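Local structure of CRISPR-associated endonuclease Cas3-HD (Methanocaldococcus jannaschii, 3S4L) at residues 63-68 with 97-102. The protein cuts single-stranded DNA and RNA as the HD-type nuclease of CRISPR interference, requiring magnesium for its action on DNA. Sequence-based numbering, arbitrary orientation.
Sequences IKLHDI and YYTYHI. With CA (calcium ion), chain C.
With CG of Leu65 anti to its carbonyl carbon (chi1 -66°) and chi2 extended at -179°, the side chain sends CD1 straight out to the helix 91-107. There it meets Ile102, whose chi1 of -75° leaves CG2 anti to the backbone N, so that CG1, with CD1 at its tip, and CG2 form two arms for the leucine to touch. CD1 of Leu65 lies 3.8 Å from CD1 of Ile102 and 3.9 Å from its CG2, so that one methyl rests against both branches of the isoleucine. Leucine is long enough to reach the next helix from a buried position, and beta-branched isoleucine offers it a broad apolar surface. Nearer the backbone, Thr99 takes over: its OG1 approaches CB of Leu65 to 3.5 Å, a plain packing contact, since the hydroxyl is hydrogen-bonded to Ser95 O one turn earlier in its own helix. A small side chain suits this position, where the CA atoms of Leu65 and Thr99 come within 6.1 Å; threonine can also satisfy its buried oxygen locally.

His66 and Asp67 are the HD pair that names this superfamily of metal-dependent phosphohydrolases, and they occupy the middle of a type I turn from Leu65 to Ile68, closed by Ile68 N to Leu65 O at 3.0 Å. Ser95 OG, hydrogen-bonded to His66 O, ties the turn to helix 91-107. The turn sends its two apolar flanks to residues 97-102 of that helix while Asp67 faces the metal. Aspartate suits both tasks there: OD2 binds the calcium ion at 2.3 Å, together with His91, His123 and His124, while OD1 accepts a hydrogen bond from a water that also binds the ion. The same four residues form the catalytic magnesium site.

At the last corner of the turn, Ile68 crosses Tyr98 at about a right angle, its CG2 4.2 Å from the tyrosine CB. The branched isoleucine also packs on helix 159-167, where Phe159 meets the Tyr98 ring.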
loop_
_atom_site.group_PDB
_atom_site.type_symbol
_atom_site.label_atom_id
_atom_site.label_comp_id
_atom_site.label_asym_id
_atom_site.label_seq_id
_atom_site.Cartn_x
_atom_site.Cartn_y
_atom_site.Cartn_z
ATOM N N ILE A 63 -3.222 -3.608 5.297
ATOM C CA ILE A 63 -4.630 -3.314 5.343
ATOM C C ILE A 63 -4.789 -1.820 5.569
ATOM O O ILE A 63 -5.540 -1.151 4.863
ATOM C CB ILE A 63 -5.328 -4.144 6.445
ATOM C CG1 ILE A 63 -5.412 -5.613 6.012
ATOM C CG2 ILE A 63 -6.733 -3.603 6.743
ATOM C CD1 ILE A 63 -5.653 -6.582 7.144
ATOM N N LYS A 64 -4.056 -1.275 6.528
ATOM C CA LYS A 64 -4.265 0.117 6.868
ATOM C C LYS A 64 -3.711 1.083 5.817
ATOM O O LYS A 64 -4.212 2.189 5.646
ATOM C CB LYS A 64 -3.669 0.416 8.246
ATOM C CG LYS A 64 -4.406 -0.262 9.402
ATOM C CD LYS A 64 -3.640 -0.099 10.703
ATOM C CE LYS A 64 -4.471 -0.535 11.902
ATOM N NZ LYS A 64 -3.641 -0.521 13.151
ATOM N N LEU A 65 -2.676 0.672 5.109
ATOM C CA LEU A 65 -1.969 1.620 4.278
ATOM C C LEU A 65 -2.200 1.445 2.781
ATOM O O LEU A 65 -1.776 2.291 1.987
ATOM C CB LEU A 65 -0.475 1.556 4.590
ATOM C CG LEU A 65 -0.042 1.998 5.990
ATOM C CD1 LEU A 65 1.483 1.891 6.103
ATOM C CD2 LEU A 65 -0.505 3.434 6.281
ATOM N N HIS A 66 -2.849 0.362 2.367
ATOM C CA HIS A 66 -2.894 0.123 0.927
ATOM C C HIS A 66 -3.649 1.227 0.162
ATOM O O HIS A 66 -3.391 1.450 -1.018
ATOM C CB HIS A 66 -3.386 -1.282 0.581
ATOM C CG HIS A 66 -4.843 -1.492 0.813
ATOM N ND1 HIS A 66 -5.368 -1.707 2.069
ATOM C CD2 HIS A 66 -5.889 -1.530 -0.045
ATOM C CE1 HIS A 66 -6.672 -1.864 1.974
ATOM N NE2 HIS A 66 -7.014 -1.769 0.699
ATOM N N ASP A 67 -4.562 1.920 0.838
ATOM C CA ASP A 67 -5.249 3.058 0.233
ATOM C C ASP A 67 -4.853 4.409 0.790
ATOM O O ASP A 67 -5.584 5.395 0.603
ATOM C CB ASP A 67 -6.766 2.894 0.350
ATOM C CG ASP A 67 -7.330 1.954 -0.698
ATOM O OD1 ASP A 67 -8.441 1.421 -0.484
ATOM O OD2 ASP A 67 -6.640 1.759 -1.724
ATOM N N ILE A 68 -3.713 4.466 1.475
ATOM C CA ILE A 68 -3.255 5.736 2.029
ATOM C C ILE A 68 -3.040 6.755 0.905
ATOM O O ILE A 68 -3.207 7.957 1.113
ATOM C CB ILE A 68 -1.994 5.585 2.919
ATOM C CG1 ILE A 68 -1.827 6.809 3.817
ATOM C CG2 ILE A 68 -0.769 5.355 2.062
ATOM C CD1 ILE A 68 -3.144 7.259 4.459
ATOM N N TYR A 97 4.794 3.721 -1.671
ATOM C CA TYR A 97 5.886 4.536 -1.135
ATOM C C TYR A 97 5.815 4.624 0.375
ATOM O O TYR A 97 6.788 4.313 1.047
ATOM C CB TYR A 97 5.879 5.938 -1.748
ATOM C CG TYR A 97 6.868 6.919 -1.117
ATOM C CD1 TYR A 97 8.169 7.038 -1.601
ATOM C CD2 TYR A 97 6.480 7.763 -0.079
ATOM C CE1 TYR A 97 9.075 7.965 -1.051
ATOM C CE2 TYR A 97 7.376 8.676 0.488
ATOM C CZ TYR A 97 8.671 8.771 -0.005
ATOM O OH TYR A 97 9.552 9.674 0.551
ATOM N N TYR A 98 4.668 5.026 0.921
ATOM C CA TYR A 98 4.566 5.137 2.377
ATOM C C TYR A 98 4.613 3.767 3.070
ATOM O O TYR A 98 5.143 3.625 4.180
ATOM C CB TYR A 98 3.319 5.910 2.796
ATOM C CG TYR A 98 3.453 7.374 2.542
ATOM C CD1 TYR A 98 4.267 8.161 3.352
ATOM C CD2 TYR A 98 2.784 7.977 1.477
ATOM C CE1 TYR A 98 4.416 9.522 3.104
ATOM C CE2 TYR A 98 2.907 9.341 1.234
ATOM C CZ TYR A 98 3.726 10.097 2.045
ATOM O OH TYR A 98 3.842 11.428 1.799
ATOM N N THR A 99 4.053 2.764 2.408
ATOM C CA THR A 99 4.023 1.427 2.979
ATOM C C THR A 99 5.442 0.946 3.161
ATOM O O THR A 99 5.801 0.401 4.205
ATOM C CB THR A 99 3.246 0.447 2.087
ATOM O OG1 THR A 99 1.866 0.835 2.056
ATOM C CG2 THR A 99 3.366 -0.978 2.619
ATOM N N TYR A 100 6.259 1.159 2.142
ATOM C CA TYR A 100 7.620 0.685 2.199
ATOM C C TYR A 100 8.365 1.288 3.393
ATOM O O TYR A 100 8.992 0.565 4.172
ATOM C CB TYR A 100 8.367 1.009 0.910
ATOM C CG TYR A 100 9.813 0.612 1.018
ATOM C CD1 TYR A 100 10.779 1.522 1.431
ATOM C CD2 TYR A 100 10.208 -0.688 0.744
ATOM C CE1 TYR A 100 12.128 1.143 1.545
ATOM C CE2 TYR A 100 11.538 -1.078 0.856
ATOM C CZ TYR A 100 12.493 -0.158 1.254
ATOM O OH TYR A 100 13.808 -0.550 1.357
ATOM N N HIS A 101 8.331 2.610 3.531
ATOM C CA HIS A 101 9.133 3.237 4.593
ATOM C C HIS A 101 8.624 2.859 5.975
ATOM O O HIS A 101 9.399 2.615 6.892
ATOM C CB HIS A 101 9.224 4.757 4.429
ATOM C CG HIS A 101 9.998 5.164 3.225
ATOM N ND1 HIS A 101 11.367 5.031 3.146
ATOM C CD2 HIS A 101 9.594 5.648 2.026
ATOM C CE1 HIS A 101 11.775 5.436 1.956
ATOM N NE2 HIS A 101 10.718 5.816 1.257
ATOM N N ILE A 102 7.310 2.778 6.105
ATOM C CA ILE A 102 6.728 2.381 7.368
ATOM C C ILE A 102 7.060 0.917 7.693
ATOM O O ILE A 102 7.404 0.621 8.830
ATOM C CB ILE A 102 5.231 2.689 7.416
ATOM C CG1 ILE A 102 5.054 4.196 7.620
ATOM C CG2 ILE A 102 4.556 1.916 8.563
ATOM C CD1 ILE A 102 3.860 4.763 6.935
HETATM CA CA CA C . -7.097 0.951 -3.782
HETATM O O HOH W 1 -8.342 -0.382 -2.349
HETATM O O HOH W 2 -9.780 1.831 -3.720
#